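Local coordinates for protein RNA-dependent RNA Polymerase (Bombyx mori cytoplasmic polyhedrosis virus, PDB 6TZ0) that catalyses RNA-directed RNA synthesis, making plus strands by fully conservative transcription and probably, after core assembly, the complementary minus strands of the viral genome, at residues I392-L397 against Q653-N659; E403-V408 against Q509-L513; E945-R950 against V968-L973. All coordinates share one frame; numbering follows the deposited sequence.

Interaction 1. Residues I392-L397 against Q653-N659; sequences IAQSYL and QGLVRGN
Tyr-396 lies against Arg-657 where 392-397 of helix 389-397 crosses 653-659 of helix 644-665, the axes of these segments at 88° and 7.3 Å apart at closest approach. The main aromatic contact is a CH-pi one: Arg-657 CB stands over the middle of the Tyr-396 ring, 3.3 Å from its centroid. With CG of Tyr-396 anti to its backbone N (chi1 -179°), the ring lies as a knob among Gln-653, Gly-654, Arg-657 and Gly-658. Tyrosine and arginine run side by side, and the guanidinium continues past the ring to a salt bridge with Glu-660. Backbone meets backbone at the glycines. Gly-658 CA approaches Ile-392 O at 3.3 Å in a CA-H...O contact, and that same carbonyl accepts the 2.7 Å hydrogen bond of Ser-395 OG. The apolar part is small: Ala-393 CB touches Leu-655 CD2 at 4.1 Å, and CG2 of Ile-392 rests on the Gly-658 peptide. Gly-654 and Gly-658, in GxxxG spacing, thus give helix 644-665, probably the motif B helix of the palm, a smooth face. The contact rests on shape, CH-pi and CA-H...O contacts rather than on conventional hydrogen bonds between the two segments.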
# COMPACT_ATOMS: atom_id res chain seq x y z
N ILE A 392 19.64 -21.76 0.51
CA ILE A 392 19.26 -21.90 -0.89
C ILE A 392 18.88 -20.55 -1.49
O ILE A 392 19.24 -20.25 -2.63
CB ILE A 392 18.14 -22.95 -1.00
CG1 ILE A 392 18.70 -24.33 -0.68
CG2 ILE A 392 17.54 -22.96 -2.37
CD1 ILE A 392 17.67 -25.37 -0.46
N ALA A 393 18.18 -19.71 -0.73
CA ALA A 393 17.89 -18.37 -1.23
C ALA A 393 19.14 -17.51 -1.30
O ALA A 393 19.33 -16.74 -2.25
CB ALA A 393 16.83 -17.70 -0.35
N GLN A 394 20.03 -17.63 -0.31
CA GLN A 394 21.23 -16.81 -0.32
C GLN A 394 22.25 -17.25 -1.35
O GLN A 394 23.05 -16.42 -1.77
CB GLN A 394 21.88 -16.78 1.06
CG GLN A 394 21.09 -15.98 2.06
CD GLN A 394 20.85 -14.57 1.59
OE1 GLN A 394 19.71 -14.18 1.35
NE2 GLN A 394 21.91 -13.80 1.42
N SER A 395 22.21 -18.51 -1.80
CA SER A 395 23.12 -18.95 -2.85
C SER A 395 22.88 -18.22 -4.16
O SER A 395 23.81 -18.02 -4.94
CB SER A 395 23.01 -20.46 -3.05
OG SER A 395 21.75 -20.80 -3.60
N TYR A 396 21.65 -17.80 -4.41
CA TYR A 396 21.36 -16.97 -5.57
C TYR A 396 21.46 -15.48 -5.25
O TYR A 396 21.96 -14.72 -6.08
CB TYR A 396 19.96 -17.29 -6.10
CG TYR A 396 19.59 -16.48 -7.32
CD1 TYR A 396 20.18 -16.73 -8.55
CD2 TYR A 396 18.64 -15.48 -7.23
CE1 TYR A 396 19.83 -15.99 -9.66
CE2 TYR A 396 18.28 -14.75 -8.33
CZ TYR A 396 18.88 -15.00 -9.54
OH TYR A 396 18.52 -14.26 -10.64
N LEU A 397 21.02 -15.05 -4.07
CA LEU A 397 20.99 -13.62 -3.78
C LEU A 397 22.35 -13.03 -3.45
O LEU A 397 22.55 -11.84 -3.66
CB LEU A 397 20.02 -13.33 -2.64
CG LEU A 397 18.53 -13.51 -2.93
CD1 LEU A 397 17.74 -13.34 -1.65
CD2 LEU A 397 18.08 -12.52 -3.98
N GLN A 653 11.84 -14.86 -5.83
CA GLN A 653 12.80 -15.08 -6.91
C GLN A 653 14.07 -15.73 -6.38
O GLN A 653 14.68 -16.55 -7.08
CB GLN A 653 13.09 -13.78 -7.66
CG GLN A 653 14.03 -12.80 -7.00
CD GLN A 653 14.09 -11.50 -7.74
OE1 GLN A 653 13.33 -11.26 -8.67
NE2 GLN A 653 15.03 -10.65 -7.36
N GLY A 654 14.42 -15.45 -5.12
CA GLY A 654 15.58 -16.09 -4.53
C GLY A 654 15.36 -17.56 -4.29
O GLY A 654 16.22 -18.37 -4.61
N LEU A 655 14.18 -17.93 -3.76
CA LEU A 655 13.88 -19.35 -3.54
C LEU A 655 13.83 -20.13 -4.85
O LEU A 655 14.39 -21.23 -4.93
CB LEU A 655 12.56 -19.51 -2.79
CG LEU A 655 12.42 -19.11 -1.33
CD1 LEU A 655 10.99 -19.31 -0.89
CD2 LEU A 655 13.36 -19.89 -0.45
N VAL A 656 13.22 -19.56 -5.89
CA VAL A 656 13.09 -20.30 -7.15
C VAL A 656 14.44 -20.44 -7.85
O VAL A 656 14.84 -21.55 -8.24
CB VAL A 656 12.04 -19.63 -8.05
CG1 VAL A 656 12.05 -20.25 -9.43
CG2 VAL A 656 10.67 -19.80 -7.45
N ARG A 657 15.17 -19.33 -8.02
CA ARG A 657 16.44 -19.41 -8.73
C ARG A 657 17.51 -20.14 -7.93
O ARG A 657 18.37 -20.83 -8.51
CB ARG A 657 16.89 -18.01 -9.11
CG ARG A 657 16.02 -17.33 -10.13
CD ARG A 657 16.18 -17.98 -11.48
NE ARG A 657 15.49 -17.24 -12.53
CZ ARG A 657 15.44 -17.63 -13.80
NH1 ARG A 657 16.04 -18.74 -14.17
NH2 ARG A 657 14.79 -16.91 -14.69
N GLY A 658 17.46 -20.06 -6.60
CA GLY A 658 18.36 -20.85 -5.79
C GLY A 658 18.01 -22.32 -5.80
O GLY A 658 18.90 -23.16 -5.63
N ASN A 659 16.74 -22.67 -5.99
CA ASN A 659 16.41 -24.07 -6.18
C ASN A 659 16.94 -24.58 -7.51
O ASN A 659 17.32 -25.75 -7.61
CB ASN A 659 14.90 -24.29 -6.11
CG ASN A 659 14.53 -25.73 -5.91
OD1 ASN A 659 15.39 -26.56 -5.62
ND2 ASN A 659 13.27 -26.05 -6.10

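Interaction 2. Residues E403-V408 against Q509-L513; sequences EIAKRV and QIYDL
Ile-404 and Leu-513 are central to a mainly apolar, partly buried contact between helix 401-409 and the turn that follows helix 501-508. Ile-404 reaches across with its longer branch: CG1 meets Leu-513 CD1 at 3.7 Å, while CD1 goes on to Ile-510 CB at 4.0 Å. Its other branch, CG2, lies 3.8 Å from Gln-509 CB, so that one isoleucine touches three residues of the turn. Val-408, a helical turn further on, adds CG2 against Gln-509 CG. The segment 509-513 begins with helical backbone angles but lacks regular helical bonding. It closes with a weak bond from Asp-512 N to Gln-509 O and a hydrogen bond from Leu-513 N to Ile-510 O, a turn in which Gln-509, Asp-512 and Leu-513 point toward the helix. Both segments belong to the central polymerase domain, where helix 557-573 packs on Ile-404 through Phe-566 and Val-570, and helix 644-665 receives Ile-510 at Val-650. At the more exposed margin Leu-513 CD2 slips between charged side chains, 3.7 Å from Glu-403 CG and equally far from Arg-407 NE. Leucine and arginine pass each other in opposite directions. Glu-403, bent at its second torsion (chi2 69°), turns its carboxylate forward, toward Arg-407 one turn on, and Arg-407 NE pairs with Glu-403 OE2 at 3.5 Å as an i, i+4 salt bridge. Asp-512 places CB over one face of the guanidinium, toward its rim; its OD2 stays 4.3 Å from Arg-407 NH1 and well out of that plane, so any attraction is probably of charge only. Gln-509 OE1 comes to 3.9 Å from both CB and CD of Arg-407, while NE2 turns to a weak hydrogen bond with Thr-505 O of helix 501-508.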
# COMPACT_ATOMS: atom_id res chain seq x y z
N GLU A 403 27.22 -5.40 -6.68
CA GLU A 403 26.65 -4.48 -7.66
C GLU A 403 25.58 -3.59 -7.04
O GLU A 403 25.53 -2.38 -7.31
CB GLU A 403 26.08 -5.27 -8.83
CG GLU A 403 25.47 -4.42 -9.92
CD GLU A 403 26.48 -3.61 -10.69
OE1 GLU A 403 27.65 -4.03 -10.78
OE2 GLU A 403 26.11 -2.54 -11.21
N ILE A 404 24.73 -4.17 -6.18
CA ILE A 404 23.69 -3.39 -5.51
C ILE A 404 24.31 -2.39 -4.55
O ILE A 404 23.84 -1.25 -4.45
CB ILE A 404 22.68 -4.32 -4.81
CG1 ILE A 404 21.86 -5.09 -5.84
CG2 ILE A 404 21.69 -3.56 -3.97
CD1 ILE A 404 21.01 -6.17 -5.26
N ALA A 405 25.40 -2.76 -3.87
CA ALA A 405 26.05 -1.81 -2.97
C ALA A 405 26.72 -0.67 -3.73
O ALA A 405 26.67 0.48 -3.28
CB ALA A 405 27.07 -2.53 -2.09
N LYS A 406 27.29 -0.97 -4.89
CA LYS A 406 27.82 0.07 -5.77
C LYS A 406 26.71 1.01 -6.24
O LYS A 406 26.93 2.22 -6.37
CB LYS A 406 28.53 -0.59 -6.95
CG LYS A 406 29.27 0.35 -7.91
CD LYS A 406 28.47 0.62 -9.18
CE LYS A 406 29.26 1.48 -10.15
NZ LYS A 406 28.48 1.79 -11.37
N ARG A 407 25.52 0.48 -6.50
CA ARG A 407 24.40 1.33 -6.91
C ARG A 407 23.88 2.17 -5.75
O ARG A 407 23.47 3.32 -5.95
CB ARG A 407 23.28 0.47 -7.49
CG ARG A 407 23.60 -0.10 -8.85
CD ARG A 407 22.48 -0.99 -9.33
NE ARG A 407 22.80 -1.58 -10.62
CZ ARG A 407 22.45 -1.04 -11.78
NH1 ARG A 407 21.77 0.09 -11.81
NH2 ARG A 407 22.78 -1.63 -12.92
N VAL A 408 23.87 1.61 -4.54
CA VAL A 408 23.35 2.31 -3.36
C VAL A 408 24.29 3.45 -2.96
O VAL A 408 23.83 4.50 -2.48
CB VAL A 408 23.11 1.28 -2.24
CG1 VAL A 408 22.93 1.91 -0.87
CG2 VAL A 408 21.85 0.49 -2.54
N GLN A 509 16.96 -2.28 -5.99
CA GLN A 509 17.99 -2.22 -7.01
C GLN A 509 18.13 -3.52 -7.79
O GLN A 509 18.72 -3.51 -8.87
CB GLN A 509 19.33 -1.87 -6.37
CG GLN A 509 19.33 -0.57 -5.61
CD GLN A 509 19.01 0.63 -6.48
OE1 GLN A 509 19.44 0.71 -7.63
NE2 GLN A 509 18.26 1.56 -5.92
N ILE A 510 17.60 -4.63 -7.28
CA ILE A 510 17.76 -5.92 -7.96
C ILE A 510 16.84 -6.05 -9.17
O ILE A 510 17.06 -6.93 -10.01
CB ILE A 510 17.54 -7.06 -6.94
CG1 ILE A 510 18.21 -8.36 -7.41
CG2 ILE A 510 16.07 -7.32 -6.72
CD1 ILE A 510 18.33 -9.42 -6.36
N TYR A 511 15.85 -5.16 -9.31
CA TYR A 511 14.99 -5.20 -10.49
C TYR A 511 15.73 -4.79 -11.75
O TYR A 511 15.34 -5.19 -12.84
CB TYR A 511 13.79 -4.28 -10.33
CG TYR A 511 12.86 -4.61 -9.20
CD1 TYR A 511 12.19 -5.82 -9.16
CD2 TYR A 511 12.56 -3.68 -8.22
CE1 TYR A 511 11.32 -6.12 -8.15
CE2 TYR A 511 11.68 -3.97 -7.20
CZ TYR A 511 11.07 -5.19 -7.17
OH TYR A 511 10.19 -5.50 -6.17
N ASP A 512 16.79 -4.00 -11.62
CA ASP A 512 17.60 -3.58 -12.75
C ASP A 512 18.69 -4.58 -13.10
O ASP A 512 19.51 -4.30 -13.97
CB ASP A 512 18.23 -2.22 -12.47
CG ASP A 512 17.20 -1.12 -12.35
OD1 ASP A 512 16.13 -1.24 -12.98
OD2 ASP A 512 17.46 -0.15 -11.62
N LEU A 513 18.72 -5.73 -12.43
CA LEU A 513 19.78 -6.70 -12.62
C LEU A 513 19.28 -8.04 -13.11
O LEU A 513 20.10 -8.91 -13.41
CB LEU A 513 20.55 -6.89 -11.31
CG LEU A 513 21.22 -5.65 -10.73
CD1 LEU A 513 21.86 -6.01 -9.43
CD2 LEU A 513 22.24 -5.10 -11.69

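Interaction 3. Residues E945-R950 against V968-L973; sequences EREKSR and VYGYGL
Arg-950 and Ser-949 supply the polar grip of helix 945-958 on the backbone of Gly-970. Arg-950 NH1 donates to Gly-970 O over 3.1 Å; the oxygen lies in the guanidinium plane, yet the donor stands 37° above the carbonyl plane, off the lone pairs. NH1 has a second partner in the salt bridge to Glu-938 OE2. A bend at chi3 (-65°) brings the guanidinium round to this position, and CD rests obliquely against Tyr-971 CE1. Gly-970 N is taken up more loosely, in a weak bond to Ser-949 OG at 3.2 Å. That hydroxyl also bonds to Ala-1113 O, and so joins the loop to a further part of the chain. Arg-946 O accepts the helical bond from Arg-950 N at 2.9 Å and in addition meets Gly-970 CA at 3.3 Å in a CA-H...O contact, made at a residue with no side chain in the way. Arg-946 stacks, and its NH1 also lies 2.9 Å from Tyr-969 O. Its extended chain lays the guanidinium nearly flat on the Tyr-969 ring, planes 16° apart, in an off-centre cation-pi contact with CZ 4.2 Å from the ring centroid. Leu-973 CD2 covers the opposite face of the guanidinium, 4.0 Å from CZ of Arg-946, so this planar cation is sandwiched between tyrosine and leucine. Gly-972 occupies the N-cap position before helix 973-979. The whole is a helix-loop-helix connection in the C-terminal region, probably part of the polymerase bracelet, with the loop folded back onto residues 945-950 of the helix it follows.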
# COMPACT_ATOMS: atom_id res chain seq x y z
N GLU A 945 18.66 24.12 -4.16
CA GLU A 945 18.02 24.04 -5.47
C GLU A 945 16.81 24.96 -5.58
O GLU A 945 16.51 25.48 -6.66
CB GLU A 945 17.61 22.60 -5.77
CG GLU A 945 18.77 21.65 -5.97
CD GLU A 945 18.32 20.24 -6.29
OE1 GLU A 945 17.10 19.98 -6.24
OE2 GLU A 945 19.18 19.39 -6.59
N ARG A 946 16.10 25.18 -4.47
CA ARG A 946 14.83 25.89 -4.52
C ARG A 946 14.98 27.38 -4.27
O ARG A 946 14.20 28.18 -4.82
CB ARG A 946 13.86 25.28 -3.51
CG ARG A 946 13.46 23.85 -3.86
CD ARG A 946 12.53 23.26 -2.82
NE ARG A 946 12.25 21.85 -3.05
CZ ARG A 946 11.20 21.39 -3.73
NH1 ARG A 946 10.32 22.24 -4.24
NH2 ARG A 946 11.03 20.09 -3.88
N GLU A 947 15.96 27.80 -3.47
CA GLU A 947 16.16 29.23 -3.26
C GLU A 947 16.74 29.90 -4.49
O GLU A 947 16.46 31.08 -4.75
CB GLU A 947 17.03 29.49 -2.03
CG GLU A 947 18.46 28.99 -2.12
CD GLU A 947 19.27 29.32 -0.88
OE1 GLU A 947 18.70 29.90 0.06
OE2 GLU A 947 20.48 29.01 -0.86
N LYS A 948 17.51 29.16 -5.30
CA LYS A 948 17.97 29.69 -6.58
C LYS A 948 16.80 29.84 -7.55
O LYS A 948 16.76 30.80 -8.33
CB LYS A 948 19.03 28.78 -7.19
CG LYS A 948 20.36 28.80 -6.47
CD LYS A 948 21.35 27.90 -7.19
CE LYS A 948 22.70 27.87 -6.49
NZ LYS A 948 23.64 26.96 -7.20
N SER A 949 15.85 28.91 -7.51
CA SER A 949 14.67 29.01 -8.35
C SER A 949 13.80 30.19 -7.94
O SER A 949 13.27 30.90 -8.80
CB SER A 949 13.87 27.71 -8.29
OG SER A 949 12.71 27.78 -9.09
N ARG A 950 13.67 30.43 -6.63
CA ARG A 950 12.94 31.60 -6.15
C ARG A 950 13.65 32.90 -6.52
O ARG A 950 12.99 33.89 -6.87
CB ARG A 950 12.73 31.52 -4.64
CG ARG A 950 11.77 30.44 -4.19
CD ARG A 950 11.42 30.60 -2.72
NE ARG A 950 12.56 30.39 -1.85
CZ ARG A 950 12.88 29.22 -1.34
NH1 ARG A 950 12.14 28.16 -1.62
NH2 ARG A 950 13.94 29.10 -0.55
N VAL A 968 6.88 27.62 -10.77
CA VAL A 968 8.15 27.89 -10.12
C VAL A 968 8.46 26.77 -9.13
O VAL A 968 7.60 26.37 -8.33
CB VAL A 968 8.12 29.26 -9.42
CG1 VAL A 968 9.42 29.54 -8.69
CG2 VAL A 968 7.83 30.35 -10.43
N TYR A 969 9.69 26.25 -9.19
CA TYR A 969 10.07 25.07 -8.42
C TYR A 969 10.40 25.39 -6.97
O TYR A 969 10.22 24.52 -6.10
CB TYR A 969 11.26 24.37 -9.08
CG TYR A 969 11.71 23.11 -8.39
CD1 TYR A 969 10.98 21.93 -8.50
CD2 TYR A 969 12.87 23.09 -7.62
CE1 TYR A 969 11.39 20.78 -7.87
CE2 TYR A 969 13.29 21.94 -6.99
CZ TYR A 969 12.55 20.79 -7.12
OH TYR A 969 12.97 19.64 -6.48
N GLY A 970 10.90 26.59 -6.68
CA GLY A 970 11.11 26.99 -5.30
C GLY A 970 9.81 27.12 -4.53
O GLY A 970 9.79 26.93 -3.31
N TYR A 971 8.73 27.43 -5.22
CA TYR A 971 7.38 27.39 -4.68
C TYR A 971 6.82 25.98 -4.90
O TYR A 971 7.56 25.04 -5.19
CB TYR A 971 6.55 28.49 -5.35
CG TYR A 971 7.00 29.88 -4.99
CD1 TYR A 971 7.63 30.14 -3.78
CD2 TYR A 971 6.87 30.92 -5.89
CE1 TYR A 971 8.06 31.41 -3.46
CE2 TYR A 971 7.29 32.19 -5.59
CZ TYR A 971 7.89 32.43 -4.37
OH TYR A 971 8.33 33.70 -4.06
N GLY A 972 5.51 25.80 -4.76
CA GLY A 972 4.89 24.52 -5.03
C GLY A 972 4.89 23.58 -3.85
O GLY A 972 3.86 22.99 -3.51
N LEU A 973 6.06 23.40 -3.22
CA LEU A 973 6.09 22.75 -1.92
C LEU A 973 5.37 23.61 -0.89
O LEU A 973 4.66 23.08 -0.02
CB LEU A 973 7.55 22.49 -1.54
CG LEU A 973 7.87 21.60 -0.35
CD1 LEU A 973 7.35 20.20 -0.59
CD2 LEU A 973 9.37 21.56 -0.13

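Overall arrangement
Interactions 1 and 2 form one continuous patch of the central polymerase domain, their centres about 17 Å apart. Helices 389-397 and 401-409 follow each other in the chain, and interaction 2 is nested within the loop that interaction 1 closes. Ile-510 links them, its CD1 lying 3.9 Å from Leu-397 CD2. Interaction 1 lies nearer the catalytic site: the side chain of Leu-655 lies about 8 Å from that of Val-548 and 11 Å from that of Asp-680, both magnesium-binding positions, though no metal is bound here. Interaction 3 belongs to the C-terminal region, its nearest atoms about 16 Å from interaction 2 and 30 Å from interaction 1.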